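Local structure of B-agarase (Agarivorans gilvus, 5Z6P) at residues A[34-46]-A[201-213]. The protein is a glycoside hydrolase of family 50 with agarase activity, and so probably hydrolyses the beta-1,4 linkages of agarose. Sequence-based numbering, arbitrary orientation.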
# COMPACT_ATOMS: atom_id res chain seq x y z
N GLN A 34 -20.71 -0.34 -34.01
CA GLN A 34 -20.50 -1.72 -33.59
C GLN A 34 -21.40 -2.10 -32.41
O GLN A 34 -22.59 -2.34 -32.59
CB GLN A 34 -19.03 -1.94 -33.23
CG GLN A 34 -18.35 -2.99 -34.09
CD GLN A 34 -16.85 -2.84 -34.13
OE1 GLN A 34 -16.33 -1.82 -34.57
NE2 GLN A 34 -16.13 -3.87 -33.68
N GLY A 35 -20.83 -2.14 -31.21
CA GLY A 35 -21.58 -2.57 -30.04
C GLY A 35 -20.94 -3.77 -29.37
O GLY A 35 -19.78 -3.71 -28.97
N ALA A 36 -21.68 -4.88 -29.27
CA ALA A 36 -21.21 -6.07 -28.55
C ALA A 36 -21.03 -7.29 -29.44
O ALA A 36 -21.84 -7.56 -30.33
CB ALA A 36 -22.17 -6.41 -27.41
N LEU A 37 -19.97 -8.05 -29.18
CA LEU A 37 -19.74 -9.32 -29.86
C LEU A 37 -19.42 -10.41 -28.83
O LEU A 37 -18.39 -10.36 -28.16
CB LEU A 37 -18.60 -9.18 -30.88
CG LEU A 37 -18.65 -10.04 -32.15
CD1 LEU A 37 -17.44 -9.74 -33.00
CD2 LEU A 37 -18.75 -11.55 -31.86
N PRO A 38 -20.30 -11.41 -28.70
CA PRO A 38 -20.08 -12.53 -27.77
C PRO A 38 -18.78 -13.30 -28.03
O PRO A 38 -18.45 -13.58 -29.17
CB PRO A 38 -21.29 -13.43 -28.03
CG PRO A 38 -22.32 -12.52 -28.56
CD PRO A 38 -21.60 -11.51 -29.38
N LEU A 39 -18.06 -13.63 -26.97
CA LEU A 39 -16.85 -14.41 -27.13
C LEU A 39 -17.12 -15.91 -27.06
O LEU A 39 -16.39 -16.70 -27.64
CB LEU A 39 -15.82 -14.02 -26.09
CG LEU A 39 -15.14 -12.67 -26.35
CD1 LEU A 39 -14.35 -12.24 -25.15
CD2 LEU A 39 -14.25 -12.75 -27.58
N PHE A 40 -18.16 -16.30 -26.34
CA PHE A 40 -18.43 -17.72 -26.12
C PHE A 40 -19.89 -18.07 -26.31
O PHE A 40 -20.71 -17.21 -26.62
CB PHE A 40 -18.00 -18.13 -24.71
CG PHE A 40 -16.58 -17.80 -24.40
CD1 PHE A 40 -15.56 -18.30 -25.19
CD2 PHE A 40 -16.25 -17.00 -23.32
CE1 PHE A 40 -14.25 -18.00 -24.92
CE2 PHE A 40 -14.94 -16.69 -23.05
CZ PHE A 40 -13.93 -17.19 -23.85
N ASP A 41 -20.20 -19.35 -26.14
CA ASP A 41 -21.57 -19.81 -26.16
C ASP A 41 -21.83 -20.63 -24.91
O ASP A 41 -21.36 -21.76 -24.80
CB ASP A 41 -21.86 -20.63 -27.41
CG ASP A 41 -23.32 -21.05 -27.51
OD1 ASP A 41 -24.14 -20.49 -26.76
OD2 ASP A 41 -23.63 -21.91 -28.35
N PHE A 42 -22.57 -20.06 -23.97
CA PHE A 42 -22.86 -20.75 -22.72
C PHE A 42 -24.18 -21.52 -22.82
O PHE A 42 -24.71 -21.99 -21.82
CB PHE A 42 -22.90 -19.77 -21.55
CG PHE A 42 -21.54 -19.38 -21.01
CD1 PHE A 42 -20.39 -19.72 -21.67
CD2 PHE A 42 -21.44 -18.68 -19.81
CE1 PHE A 42 -19.16 -19.37 -21.17
CE2 PHE A 42 -20.22 -18.33 -19.30
CZ PHE A 42 -19.07 -18.67 -19.98
N SER A 43 -24.70 -21.64 -24.04
CA SER A 43 -25.93 -22.39 -24.29
C SER A 43 -25.69 -23.88 -24.21
O SER A 43 -26.62 -24.65 -23.97
CB SER A 43 -26.52 -22.06 -25.66
OG SER A 43 -26.90 -20.70 -25.75
N GLN A 44 -24.45 -24.29 -24.40
CA GLN A 44 -24.13 -25.71 -24.54
C GLN A 44 -24.07 -26.41 -23.21
O GLN A 44 -24.07 -25.79 -22.15
CB GLN A 44 -22.81 -25.89 -25.28
CG GLN A 44 -22.63 -24.99 -26.50
CD GLN A 44 -23.49 -25.38 -27.69
OE1 GLN A 44 -24.32 -26.29 -27.60
NE2 GLN A 44 -23.29 -24.70 -28.80
N SER A 45 -24.00 -27.74 -23.27
CA SER A 45 -23.95 -28.56 -22.07
C SER A 45 -22.66 -28.34 -21.30
O SER A 45 -22.59 -28.56 -20.09
CB SER A 45 -24.10 -30.04 -22.43
OG SER A 45 -23.02 -30.48 -23.23
N THR A 46 -21.62 -27.91 -22.02
CA THR A 46 -20.30 -27.85 -21.43
C THR A 46 -19.58 -26.52 -21.70
O THR A 46 -19.87 -25.84 -22.67
CB THR A 46 -19.44 -29.00 -21.94
OG1 THR A 46 -18.16 -28.94 -21.33
CG2 THR A 46 -19.28 -28.91 -23.43
N LEU A 201 -19.84 -16.79 -7.27
CA LEU A 201 -20.23 -15.86 -8.32
C LEU A 201 -20.98 -16.52 -9.48
O LEU A 201 -20.85 -17.72 -9.73
CB LEU A 201 -19.00 -15.13 -8.88
CG LEU A 201 -18.07 -14.39 -7.91
CD1 LEU A 201 -16.85 -13.91 -8.63
CD2 LEU A 201 -18.77 -13.22 -7.29
N LEU A 202 -21.75 -15.70 -10.19
CA LEU A 202 -22.36 -16.08 -11.44
C LEU A 202 -21.77 -15.20 -12.54
O LEU A 202 -21.90 -14.00 -12.48
CB LEU A 202 -23.88 -15.91 -11.38
CG LEU A 202 -24.59 -16.70 -10.30
CD1 LEU A 202 -26.06 -16.37 -10.33
CD2 LEU A 202 -24.34 -18.19 -10.52
N LEU A 203 -21.14 -15.82 -13.53
CA LEU A 203 -20.50 -15.13 -14.62
C LEU A 203 -21.23 -15.50 -15.90
O LEU A 203 -21.58 -16.64 -16.10
CB LEU A 203 -19.03 -15.53 -14.72
CG LEU A 203 -18.12 -15.36 -13.51
CD1 LEU A 203 -16.69 -15.83 -13.80
CD2 LEU A 203 -18.12 -13.91 -12.98
N SER A 204 -21.47 -14.52 -16.77
CA SER A 204 -22.19 -14.73 -18.01
C SER A 204 -21.80 -13.60 -18.98
O SER A 204 -21.20 -12.61 -18.60
CB SER A 204 -23.72 -14.76 -17.74
OG SER A 204 -24.15 -13.47 -17.34
N ASN A 205 -22.14 -13.79 -20.25
CA ASN A 205 -22.15 -12.71 -21.21
C ASN A 205 -20.79 -12.08 -21.48
O ASN A 205 -20.67 -10.88 -21.70
CB ASN A 205 -23.13 -11.68 -20.69
CG ASN A 205 -24.58 -12.20 -20.63
OD1 ASN A 205 -25.46 -11.43 -21.04
ND2 ASN A 205 -24.78 -13.53 -20.49
N PHE A 206 -19.78 -12.94 -21.54
CA PHE A 206 -18.47 -12.56 -22.02
C PHE A 206 -18.58 -12.08 -23.46
O PHE A 206 -19.24 -12.71 -24.28
CB PHE A 206 -17.45 -13.72 -21.93
CG PHE A 206 -17.10 -14.12 -20.53
CD1 PHE A 206 -17.86 -15.05 -19.85
CD2 PHE A 206 -16.02 -13.55 -19.88
CE1 PHE A 206 -17.55 -15.42 -18.57
CE2 PHE A 206 -15.71 -13.91 -18.58
CZ PHE A 206 -16.48 -14.85 -17.94
N ARG A 207 -17.92 -10.96 -23.74
CA ARG A 207 -18.08 -10.24 -24.98
C ARG A 207 -16.98 -9.22 -25.17
O ARG A 207 -16.29 -8.85 -24.22
CB ARG A 207 -19.43 -9.53 -25.01
CG ARG A 207 -19.55 -8.43 -23.97
CD ARG A 207 -20.99 -8.17 -23.62
NE ARG A 207 -21.17 -7.03 -22.74
CZ ARG A 207 -21.46 -7.12 -21.44
NH1 ARG A 207 -21.60 -8.29 -20.87
NH2 ARG A 207 -21.62 -6.02 -20.72
N LEU A 208 -16.83 -8.77 -26.42
CA LEU A 208 -16.07 -7.57 -26.72
C LEU A 208 -17.08 -6.46 -26.94
O LEU A 208 -18.09 -6.66 -27.63
CB LEU A 208 -15.17 -7.77 -27.94
CG LEU A 208 -14.05 -8.79 -27.71
CD1 LEU A 208 -13.33 -9.11 -28.99
CD2 LEU A 208 -13.07 -8.27 -26.68
N GLN A 209 -16.84 -5.31 -26.33
CA GLN A 209 -17.80 -4.22 -26.39
C GLN A 209 -17.13 -2.91 -26.76
O GLN A 209 -16.13 -2.52 -26.16
CB GLN A 209 -18.52 -4.08 -25.06
CG GLN A 209 -19.63 -3.06 -25.07
CD GLN A 209 -20.77 -3.43 -24.15
OE1 GLN A 209 -21.23 -4.57 -24.13
NE2 GLN A 209 -21.24 -2.45 -23.38
N SER A 210 -17.69 -2.25 -27.76
CA SER A 210 -17.21 -0.94 -28.19
C SER A 210 -17.31 0.08 -27.07
O SER A 210 -18.28 0.10 -26.30
CB SER A 210 -18.01 -0.46 -29.40
OG SER A 210 -19.28 0.04 -29.00
N SER A 211 -16.29 0.92 -26.97
CA SER A 211 -16.23 1.93 -25.94
C SER A 211 -16.39 3.31 -26.58
O SER A 211 -15.65 3.66 -27.50
CB SER A 211 -14.91 1.82 -25.16
OG SER A 211 -15.06 2.22 -23.81
N PRO A 212 -17.38 4.08 -26.13
CA PRO A 212 -17.59 5.41 -26.69
C PRO A 212 -16.54 6.38 -26.15
O PRO A 212 -16.09 6.21 -25.02
CB PRO A 212 -18.98 5.78 -26.19
CG PRO A 212 -19.09 5.09 -24.89
CD PRO A 212 -18.32 3.79 -25.03
N ALA A 213 -16.15 7.36 -26.96
CA ALA A 213 -15.20 8.37 -26.51
C ALA A 213 -15.79 9.17 -25.35
O ALA A 213 -16.99 9.46 -25.31
CB ALA A 213 -14.82 9.29 -27.65
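The carbonyl oxygen of L208 receives the backbone N-H of L37 (N to O, 2.8 Å), while the CA-H of A36 makes a weaker approach to the same oxygen. In return, L208 N donates to L37 O, which makes L37 and L208 the hydrogen-bonded pair of a short antiparallel pairing between strand 36-38 and the end of the long strand 199-210, which belongs to the beta-rich agarase CBM-like domain. Beyond the non-hydrogen-bonded pair A36/Q209, S210 N donates to G35 O at 2.8 Å. G35 adopts backbone angles that only glycine tolerates easily. At the other end L39 N reaches F206 O at 3.1 Å, the N-H pointing almost straight at the oxygen (171°) but arriving from above the carbonyl plane.

On the face bearing A36, P38, R207 and Q209, the arginine runs away from the incoming strand. Its NE donates to Q209 OE1 (2.8 Å) and its NH1 to N205 O, both partners lying in the guanidinium plane; a salt bridge from NH1 to D100 and a bond from NH2 to S136 further fix the group on the neighbouring strands. Past the L39-F206 bond the contact is carried by apolar side chains. L39 crosses L208 at about a right angle, L39 CD2 touching L208 CG at 4.0 Å, and W89 touches both leucines. F40, F42 and F206 form an aromatic cluster. With CG anti to the carbonyl carbon (chi1 -68°), F206 offers its face to the edge of F40 in an offset edge-to-face pair, planes at 65°. I81 of strand 76-81 touches both side chains. F42 meets F206 obliquely, F42 CZ lying 3.8 Å from F206 CD1, and at the F42 ring edge L203 O lies in plane, 3.9 Å from F42 CE2.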